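Local coordinates for protein FAD synthase (Thermoplasma volcanium GSS1, PDB 3GLV) that probably transfers the AMP portion of ATP to flavin mononucleotide, making the coenzyme FAD and releasing diphosphate, at residues Thr8-Ile13 and Lys47-Asp52; Val34-Asp39 and Ser55-Ile60; Asp76-Val81 and Ser104-Leu109. All coordinates share one frame; numbering follows the deposited sequence.

Interactions 1 and 2 are neighbours at the C-terminal ends of strands 4-9 and 31-36 and are stitched together: Arg56 of interaction 2 also donates to the carbonyl oxygen of Val10, and Gly9 pairs with Ala37 through the backbone. Interaction 1 is a surface contact of two loops, held by a carboxylate on backbone N-H groups and flanked by a bound sulfate. Interaction 2 is more deeply placed, combining an aliphatic strand-helix interface with a multiply bonded arginine. Interaction 3 lies about 23 Å and 21 Å from them, centre to centre, on two helices at the surface; its chemistry is almost wholly apolar. Thr80 there meets Val35 of interaction 2 on the sheet's other face.

Interaction 1. Residues Thr8-Ile13 and Lys47-Asp52; sequences TGVFDI and KIPIFD. With SO4 (sulfate ion), chain C.
Asp12 reaches across to the loop 47-52 and takes two consecutive backbone N-H groups with its two carboxylate oxygens. Phe51 N donates to Asp12 OD1 at 2.9 Å, nearly straight at 164° and into the syn lone pair; Ile50 N donates to Asp12 OD2, also at 2.9 Å, from the syn side but 20° out of the carboxylate plane. The carboxylate gets there because CG stands anti to the backbone N (chi1 -169°). Pro49 lies across the Asp12 side chain at about a right angle, its CB 3.4 Å from Asp12 OD1, so this van der Waals contact and the two bonds together limit the carboxylate's rotation. Next to it, Ile13 CD1 meets the Phe51 ring at its edge, 3.5 Å from CE2, and also touches Ile50 CG2.

On the other flank, Val10 CG2 packs 3.5 Å from Lys47 NZ, and the bent lysine chain brings that ammonium to 3.0 Å from O1 of a sulfate. The backbone grips the same ion: Val10 N gives 2.7 Å to O2 and Phe11 N gives 2.7 Å to O3, and sulfate O3 lies over one face of the Phe11 ring. His18 adds a further bond, and Arg56 donates to the carbonyl oxygens of Val10 and Phe51, linking the two loops. Ile13 and Phe51 meet Ile13 and His15 of the second subunit. Val10 and Phe11 belong to the inferred ATP site, where the sulfate, probably from the crystallisation liquor, may mark a phosphate position. An anion held by main-chain N-H groups just past the first strand, with HxGH following, typifies the nucleotidylyltransferase fold.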
loop_
_atom_site.group_PDB
_atom_site.type_symbol
_atom_site.label_atom_id
_atom_site.label_comp_id
_atom_site.label_asym_id
_atom_site.label_seq_id
_atom_site.Cartn_x
_atom_site.Cartn_y
_atom_site.Cartn_z
ATOM N N THR A 8 -2.382 -4.885 14.533
ATOM C CA THR A 8 -3.284 -3.749 14.799
ATOM C C THR A 8 -2.590 -2.408 14.497
ATOM O O THR A 8 -1.381 -2.313 14.519
ATOM C CB THR A 8 -3.733 -3.718 16.273
ATOM O OG1 THR A 8 -2.560 -3.623 17.102
ATOM C CG2 THR A 8 -4.431 -4.970 16.688
ATOM N N GLY A 9 -3.347 -1.333 14.328
ATOM C CA GLY A 9 -2.756 0.015 14.136
ATOM C C GLY A 9 -3.811 0.955 13.587
ATOM O O GLY A 9 -4.949 0.527 13.298
ATOM N N VAL A 10 -3.431 2.227 13.480
ATOM C CA VAL A 10 -4.217 3.247 12.849
ATOM C C VAL A 10 -3.990 3.243 11.354
ATOM O O VAL A 10 -4.937 3.325 10.628
ATOM C CB VAL A 10 -3.894 4.649 13.469
ATOM C CG1 VAL A 10 -4.639 5.708 12.768
ATOM C CG2 VAL A 10 -4.211 4.688 15.064
ATOM N N PHE A 11 -2.720 3.172 10.917
ATOM C CA PHE A 11 -2.328 3.189 9.502
ATOM C C PHE A 11 -2.879 4.409 8.783
ATOM O O PHE A 11 -3.544 4.289 7.768
ATOM C CB PHE A 11 -2.772 1.877 8.786
ATOM C CG PHE A 11 -2.299 0.614 9.505
ATOM C CD1 PHE A 11 -0.942 0.270 9.495
ATOM C CD2 PHE A 11 -3.193 -0.182 10.251
ATOM C CE1 PHE A 11 -0.483 -0.861 10.187
ATOM C CE2 PHE A 11 -2.751 -1.306 10.949
ATOM C CZ PHE A 11 -1.380 -1.633 10.918
ATOM N N ASP A 12 -2.631 5.584 9.342
ATOM C CA ASP A 12 -3.176 6.819 8.762
ATOM C C ASP A 12 -2.479 7.146 7.430
ATOM O O ASP A 12 -3.113 7.118 6.347
ATOM C CB ASP A 12 -3.076 7.973 9.755
ATOM C CG ASP A 12 -3.851 9.182 9.333
ATOM O OD1 ASP A 12 -4.869 9.067 8.573
ATOM O OD2 ASP A 12 -3.448 10.272 9.827
ATOM N N ILE A 13 -1.194 7.423 7.502
ATOM C CA ILE A 13 -0.391 7.636 6.300
ATOM C C ILE A 13 0.528 6.452 6.167
ATOM O O ILE A 13 1.410 6.277 7.039
ATOM C CB ILE A 13 0.463 8.902 6.380
ATOM C CG1 ILE A 13 -0.396 10.130 6.640
ATOM C CG2 ILE A 13 1.335 9.102 5.055
ATOM C CD1 ILE A 13 -1.443 10.312 5.584
ATOM N N LYS A 47 -4.417 10.684 18.801
ATOM C CA LYS A 47 -3.833 10.774 17.480
ATOM C C LYS A 47 -4.946 10.926 16.464
ATOM O O LYS A 47 -5.487 9.933 15.992
ATOM C CB LYS A 47 -2.986 9.531 17.172
ATOM C CG LYS A 47 -2.332 8.907 18.424
ATOM C CD LYS A 47 -1.345 7.786 18.043
ATOM C CE LYS A 47 -2.038 6.514 17.549
ATOM N NZ LYS A 47 -1.176 5.830 16.499
ATOM N N ILE A 48 -5.290 12.169 16.148
ATOM C CA ILE A 48 -6.320 12.460 15.169
ATOM C C ILE A 48 -5.817 12.006 13.787
ATOM O O ILE A 48 -4.802 12.485 13.324
ATOM C CB ILE A 48 -6.646 13.971 15.169
ATOM C CG1 ILE A 48 -7.366 14.342 16.484
ATOM C CG2 ILE A 48 -7.484 14.371 13.953
ATOM C CD1 ILE A 48 -7.581 15.874 16.717
ATOM N N PRO A 49 -6.500 11.062 13.136
ATOM C CA PRO A 49 -5.992 10.725 11.786
ATOM C C PRO A 49 -6.613 11.630 10.699
ATOM O O PRO A 49 -7.758 12.042 10.827
ATOM C CB PRO A 49 -6.419 9.284 11.592
ATOM C CG PRO A 49 -7.551 9.063 12.629
ATOM C CD PRO A 49 -7.526 10.133 13.624
ATOM N N ILE A 50 -5.863 11.925 9.648
ATOM C CA ILE A 50 -6.330 12.777 8.556
ATOM C C ILE A 50 -7.230 12.015 7.541
ATOM O O ILE A 50 -8.084 12.611 6.849
ATOM C CB ILE A 50 -5.048 13.419 7.884
ATOM C CG1 ILE A 50 -5.400 14.670 7.127
ATOM C CG2 ILE A 50 -4.297 12.433 7.045
ATOM C CD1 ILE A 50 -4.181 15.354 6.579
ATOM N N PHE A 51 -7.029 10.700 7.445
ATOM C CA PHE A 51 -7.898 9.843 6.625
ATOM C C PHE A 51 -8.954 9.165 7.505
ATOM O O PHE A 51 -8.645 8.696 8.605
ATOM C CB PHE A 51 -7.050 8.785 5.914
ATOM C CG PHE A 51 -6.330 9.291 4.699
ATOM C CD1 PHE A 51 -7.034 9.517 3.512
ATOM C CD2 PHE A 51 -4.952 9.438 4.694
ATOM C CE1 PHE A 51 -6.404 9.938 2.379
ATOM C CE2 PHE A 51 -4.276 9.867 3.559
ATOM C CZ PHE A 51 -5.017 10.148 2.374
ATOM N N ASP A 52 -10.182 9.073 7.006
ATOM C CA ASP A 52 -11.285 8.473 7.801
ATOM C C ASP A 52 -11.123 6.952 7.848
ATOM O O ASP A 52 -10.362 6.367 7.071
ATOM C CB ASP A 52 -12.622 8.780 7.136
ATOM C CG ASP A 52 -12.700 8.112 5.767
ATOM O OD1 ASP A 52 -12.175 8.658 4.752
ATOM O OD2 ASP A 52 -13.122 6.959 5.731
HETATM S S SO4 C . 0.050 3.105 13.794
HETATM O O1 SO4 C . 0.352 4.411 14.404
HETATM O O2 SO4 C . -0.997 2.480 14.600
HETATM O O3 SO4 C . -0.538 3.312 12.450
HETATM O O4 SO4 C . 1.330 2.396 13.890
#

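Interaction 2. Residues Val34-Asp39 and Ser55-Ile60; sequences VVVARD and SRLALI
This contact belongs to the beta-alpha-beta crossover that leaves strand 31-36 and returns to the sheet as strand 68-71, with helix 53-60 lying on one face. Strand 34-36 and helix 55-60 run nearly antiparallel, at 160°, their axes 9.1 Å apart. Val34 and Val36 both point toward the helix: Val34 CG1 meets Ile60 CG2 at 4.0 Å, while Val36 CG2 packs against Leu57 CD1 at 4.1 Å. Past the strand end the contact turns polar. Arg56, bent at chi3 (-77°), presents the end of its guanidinium to Ala37 O, which accepts from both NH1 and NH2, each at 2.9 Å and within a few degrees of the guanidinium plane. Arg56 NH2 also forms a salt bridge of 2.7 Å to Asp39 OD1, straight at the donor but arriving from above the carboxylate plane. Val36 CG1 lies 3.4 Å from Arg56 NH1. NE and NH1 have further partners in the two loops of interaction 1. With all three nitrogens engaged, the buried guanidinium is fixed in rotation, and its charge is probably offset by the Asp39 carboxylate and the surrounding carbonyl oxygens.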
loop_
_atom_site.group_PDB
_atom_site.type_symbol
_atom_site.label_atom_id
_atom_site.label_comp_id
_atom_site.label_asym_id
_atom_site.label_seq_id
_atom_site.Cartn_x
_atom_site.Cartn_y
_atom_site.Cartn_z
ATOM N N VAL A 34 -5.581 -7.836 9.784
ATOM C CA VAL A 34 -5.206 -6.537 10.360
ATOM C C VAL A 34 -6.392 -5.840 10.947
ATOM O O VAL A 34 -7.491 -5.712 10.272
ATOM C CB VAL A 34 -4.495 -5.620 9.305
ATOM C CG1 VAL A 34 -4.141 -4.257 9.934
ATOM C CG2 VAL A 34 -3.270 -6.323 8.698
ATOM N N VAL A 35 -6.243 -5.383 12.191
ATOM C CA VAL A 35 -7.346 -4.662 12.830
ATOM C C VAL A 35 -7.018 -3.168 12.872
ATOM O O VAL A 35 -6.034 -2.737 13.483
ATOM C CB VAL A 35 -7.616 -5.186 14.268
ATOM C CG1 VAL A 35 -8.765 -4.388 14.986
ATOM C CG2 VAL A 35 -7.862 -6.711 14.254
ATOM N N VAL A 36 -7.836 -2.407 12.172
ATOM C CA VAL A 36 -7.611 -0.989 11.898
ATOM C C VAL A 36 -8.438 -0.146 12.890
ATOM O O VAL A 36 -9.665 -0.333 12.988
ATOM C CB VAL A 36 -8.046 -0.652 10.435
ATOM C CG1 VAL A 36 -7.944 0.873 10.160
ATOM C CG2 VAL A 36 -7.220 -1.430 9.449
ATOM N N ALA A 37 -7.796 0.767 13.618
ATOM C CA ALA A 37 -8.486 1.557 14.656
ATOM C C ALA A 37 -9.594 2.434 14.061
ATOM O O ALA A 37 -9.406 3.055 13.022
ATOM C CB ALA A 37 -7.484 2.418 15.402
ATOM N N ARG A 38 -10.766 2.430 14.700
ATOM C CA ARG A 38 -11.806 3.392 14.429
ATOM C C ARG A 38 -11.308 4.800 14.679
ATOM O O ARG A 38 -10.408 5.034 15.468
ATOM C CB ARG A 38 -13.027 3.138 15.328
ATOM C CG ARG A 38 -13.760 1.886 14.893
ATOM C CD ARG A 38 -15.014 1.567 15.612
ATOM N NE ARG A 38 -15.566 0.336 15.040
ATOM C CZ ARG A 38 -16.377 0.275 13.976
ATOM N NH1 ARG A 38 -16.788 1.381 13.364
ATOM N NH2 ARG A 38 -16.791 -0.911 13.517
ATOM N N ASP A 39 -11.935 5.739 14.003
ATOM C CA ASP A 39 -11.617 7.151 14.203
ATOM C C ASP A 39 -11.801 7.613 15.654
ATOM O O ASP A 39 -10.957 8.346 16.168
ATOM C CB ASP A 39 -12.426 8.043 13.247
ATOM C CG ASP A 39 -12.018 7.889 11.755
ATOM O OD1 ASP A 39 -10.770 7.842 11.398
ATOM O OD2 ASP A 39 -12.969 7.904 10.911
ATOM N N SER A 55 -11.566 4.695 4.726
ATOM C CA SER A 55 -10.441 4.880 3.811
ATOM C C SER A 55 -9.213 4.138 4.310
ATOM O O SER A 55 -8.565 3.419 3.525
ATOM C CB SER A 55 -10.130 6.347 3.588
ATOM O OG SER A 55 -11.207 6.975 2.920
ATOM N N ARG A 56 -8.911 4.264 5.601
ATOM C CA ARG A 56 -7.685 3.642 6.094
ATOM C C ARG A 56 -7.772 2.122 5.946
ATOM O O ARG A 56 -6.784 1.468 5.602
ATOM C CB ARG A 56 -7.374 4.035 7.543
ATOM C CG ARG A 56 -6.995 5.510 7.692
ATOM C CD ARG A 56 -6.608 5.979 9.137
ATOM N NE ARG A 56 -7.751 6.184 10.019
ATOM C CZ ARG A 56 -8.214 5.299 10.898
ATOM N NH1 ARG A 56 -7.609 4.122 11.060
ATOM N NH2 ARG A 56 -9.270 5.598 11.660
ATOM N N LEU A 57 -8.937 1.564 6.286
ATOM C CA LEU A 57 -9.176 0.121 6.198
ATOM C C LEU A 57 -9.017 -0.361 4.753
ATOM O O LEU A 57 -8.350 -1.342 4.514
ATOM C CB LEU A 57 -10.589 -0.240 6.716
ATOM C CG LEU A 57 -11.165 -1.688 6.479
ATOM C CD1 LEU A 57 -10.376 -2.694 7.205
ATOM C CD2 LEU A 57 -12.596 -1.809 7.004
ATOM N N ALA A 58 -9.684 0.320 3.813
ATOM C CA ALA A 58 -9.637 -0.024 2.375
ATOM C C ALA A 58 -8.211 -0.010 1.818
ATOM O O ALA A 58 -7.819 -0.900 1.050
ATOM C CB ALA A 58 -10.532 0.918 1.576
ATOM N N LEU A 59 -7.416 0.995 2.195
ATOM C CA LEU A 59 -6.056 1.042 1.710
ATOM C C LEU A 59 -5.257 -0.118 2.259
ATOM O O LEU A 59 -4.598 -0.816 1.482
ATOM C CB LEU A 59 -5.369 2.371 2.036
ATOM C CG LEU A 59 -4.135 2.735 1.264
ATOM C CD1 LEU A 59 -4.263 2.642 -0.301
ATOM C CD2 LEU A 59 -3.640 4.145 1.714
ATOM N N ILE A 60 -5.320 -0.359 3.564
ATOM C CA ILE A 60 -4.601 -1.522 4.170
ATOM C C ILE A 60 -4.935 -2.855 3.447
ATOM O O ILE A 60 -4.080 -3.702 3.238
ATOM C CB ILE A 60 -4.931 -1.631 5.693
ATOM C CG1 ILE A 60 -3.928 -0.819 6.498
ATOM C CG2 ILE A 60 -4.905 -3.081 6.203
ATOM C CD1 ILE A 60 -2.503 -1.340 6.364
#

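Interaction 3. Residues Asp76-Val81 and Ser104-Leu109; sequences DMMKTV and SKINKL
Val81 N donates to Met77 O at 3.0 Å, closing the first turn of the helix, from which Met77 and Met78 point toward the helix 104-109. The turn starts at Asp76, the N-cap, whose OD1 accepts from Lys79 N at 3.3 Å; the donor comes from well above the carboxylate plane.

Met78 carries most of the meeting. Its chain is bent at chi2 (-50°) and again at chi3, which turns the thioether end along the partner helix. Met78 CG lies 3.9 Å from Lys105 CD, the two chains sliding past each other in opposite directions, and Met78 CE reaches Leu109 CD2 tip to tip, also at 3.9 Å. Between these two, Met78 SD is 4.4 Å from Ile106 CD1.

The helices concerned, 77-84 and 96-109, precede and follow strand 88-91 and pack on the face of the parallel sheet opposite helix 53-60, as expected of an alpha/beta nucleotidyltransferase of Rossmann-like topology. The segments cross at -61° with axes 12.4 Å apart; at this spacing the contact is made by side chains, chiefly the long ones of Met78 and Lys105. Ile111, in the loop beyond the second helix, touches both Met78 and Ile106 and continues the apolar patch.

Toward solvent, Met77 CE comes to 4.2 Å from Lys105 CD, so that this one methylene touches both methionines, whereas the bend at chi4 (69°) turns the lysine NZ away from Met78.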
loop_
_atom_site.group_PDB
_atom_site.type_symbol
_atom_site.label_atom_id
_atom_site.label_comp_id
_atom_site.label_asym_id
_atom_site.label_seq_id
_atom_site.Cartn_x
_atom_site.Cartn_y
_atom_site.Cartn_z
ATOM N N ASP A 76 -12.406 -1.680 23.412
ATOM C CA ASP A 76 -12.596 -3.021 23.955
ATOM C C ASP A 76 -11.794 -4.005 23.108
ATOM O O ASP A 76 -12.323 -4.635 22.161
ATOM C CB ASP A 76 -14.081 -3.369 23.898
ATOM C CG ASP A 76 -14.387 -4.752 24.472
ATOM O OD1 ASP A 76 -13.468 -5.363 25.097
ATOM O OD2 ASP A 76 -15.548 -5.208 24.290
ATOM N N MET A 77 -10.507 -4.118 23.421
ATOM C CA MET A 77 -9.593 -4.915 22.599
ATOM C C MET A 77 -9.881 -6.424 22.717
ATOM O O MET A 77 -9.870 -7.180 21.713
ATOM C CB MET A 77 -8.165 -4.623 23.042
ATOM C CG MET A 77 -7.100 -5.541 22.443
ATOM S SD MET A 77 -5.537 -5.244 23.306
ATOM C CE MET A 77 -5.863 -6.055 24.901
ATOM N N MET A 78 -10.155 -6.861 23.946
ATOM C CA MET A 78 -10.399 -8.272 24.162
ATOM C C MET A 78 -11.616 -8.717 23.378
ATOM O O MET A 78 -11.640 -9.827 22.930
ATOM C CB MET A 78 -10.517 -8.633 25.662
ATOM C CG MET A 78 -9.121 -8.910 26.350
ATOM S SD MET A 78 -7.941 -10.104 25.533
ATOM C CE MET A 78 -9.019 -11.543 25.293
ATOM N N LYS A 79 -12.613 -7.856 23.182
ATOM C CA LYS A 79 -13.723 -8.234 22.307
ATOM C C LYS A 79 -13.266 -8.532 20.867
ATOM O O LYS A 79 -13.746 -9.484 20.248
ATOM C CB LYS A 79 -14.782 -7.183 22.282
ATOM C CG LYS A 79 -15.989 -7.551 21.408
ATOM C CD LYS A 79 -17.163 -6.650 21.779
ATOM C CE LYS A 79 -18.398 -6.912 20.936
ATOM N NZ LYS A 79 -19.443 -5.850 21.223
ATOM N N THR A 80 -12.348 -7.726 20.333
ATOM C CA THR A 80 -11.761 -8.049 19.044
ATOM C C THR A 80 -11.011 -9.399 19.077
ATOM O O THR A 80 -11.199 -10.221 18.188
ATOM C CB THR A 80 -10.872 -6.882 18.494
ATOM O OG1 THR A 80 -11.677 -5.700 18.361
ATOM C CG2 THR A 80 -10.251 -7.226 17.116
ATOM N N VAL A 81 -10.222 -9.663 20.117
ATOM C CA VAL A 81 -9.459 -10.877 20.130
ATOM C C VAL A 81 -10.358 -12.135 20.161
ATOM O O VAL A 81 -10.106 -13.108 19.449
ATOM C CB VAL A 81 -8.540 -10.939 21.330
ATOM C CG1 VAL A 81 -7.967 -12.340 21.400
ATOM C CG2 VAL A 81 -7.442 -9.830 21.236
ATOM N N SER A 104 -0.857 -10.863 30.711
ATOM C CA SER A 104 -1.637 -11.104 31.954
ATOM C C SER A 104 -3.097 -11.368 31.651
ATOM O O SER A 104 -3.696 -12.215 32.286
ATOM C CB SER A 104 -1.612 -9.919 32.931
ATOM O OG SER A 104 -0.283 -9.652 33.365
ATOM N N LYS A 105 -3.668 -10.616 30.703
ATOM C CA LYS A 105 -5.067 -10.854 30.306
ATOM C C LYS A 105 -5.288 -12.282 29.767
ATOM O O LYS A 105 -6.191 -12.994 30.219
ATOM C CB LYS A 105 -5.515 -9.837 29.268
ATOM C CG LYS A 105 -5.665 -8.413 29.846
ATOM C CD LYS A 105 -6.443 -7.466 28.846
ATOM C CE LYS A 105 -6.534 -5.998 29.370
ATOM N NZ LYS A 105 -5.229 -5.325 29.376
ATOM N N ILE A 106 -4.402 -12.685 28.852
ATOM C CA ILE A 106 -4.390 -14.017 28.259
ATOM C C ILE A 106 -4.322 -15.081 29.321
ATOM O O ILE A 106 -5.125 -16.011 29.310
ATOM C CB ILE A 106 -3.166 -14.224 27.261
ATOM C CG1 ILE A 106 -3.312 -13.407 26.006
ATOM C CG2 ILE A 106 -2.981 -15.700 26.812
ATOM C CD1 ILE A 106 -4.694 -13.035 25.750
ATOM N N ASN A 107 -3.356 -14.934 30.226
ATOM C CA ASN A 107 -3.116 -15.902 31.260
ATOM C C ASN A 107 -4.315 -16.027 32.203
ATOM O O ASN A 107 -4.651 -17.120 32.564
ATOM C CB ASN A 107 -1.903 -15.513 32.128
ATOM C CG ASN A 107 -0.560 -15.601 31.372
ATOM O OD1 ASN A 107 -0.502 -16.083 30.253
ATOM N ND2 ASN A 107 0.527 -15.125 32.008
ATOM N N LYS A 108 -4.918 -14.918 32.635
ATOM C CA LYS A 108 -6.062 -14.999 33.540
ATOM C C LYS A 108 -7.195 -15.791 32.894
ATOM O O LYS A 108 -7.840 -16.616 33.539
ATOM C CB LYS A 108 -6.556 -13.593 33.946
ATOM C CG LYS A 108 -7.834 -13.618 34.782
ATOM C CD LYS A 108 -8.214 -12.247 35.367
ATOM C CE LYS A 108 -9.518 -12.350 36.175
ATOM N NZ LYS A 108 -10.002 -11.029 36.719
ATOM N N LEU A 109 -7.441 -15.517 31.620
ATOM C CA LEU A 109 -8.569 -16.125 30.904
ATOM C C LEU A 109 -8.228 -17.574 30.491
ATOM O O LEU A 109 -9.093 -18.450 30.423
ATOM C CB LEU A 109 -8.875 -15.232 29.709
ATOM C CG LEU A 109 -10.197 -15.261 28.944
ATOM C CD1 LEU A 109 -11.465 -15.145 29.860
ATOM C CD2 LEU A 109 -10.145 -14.132 27.921
#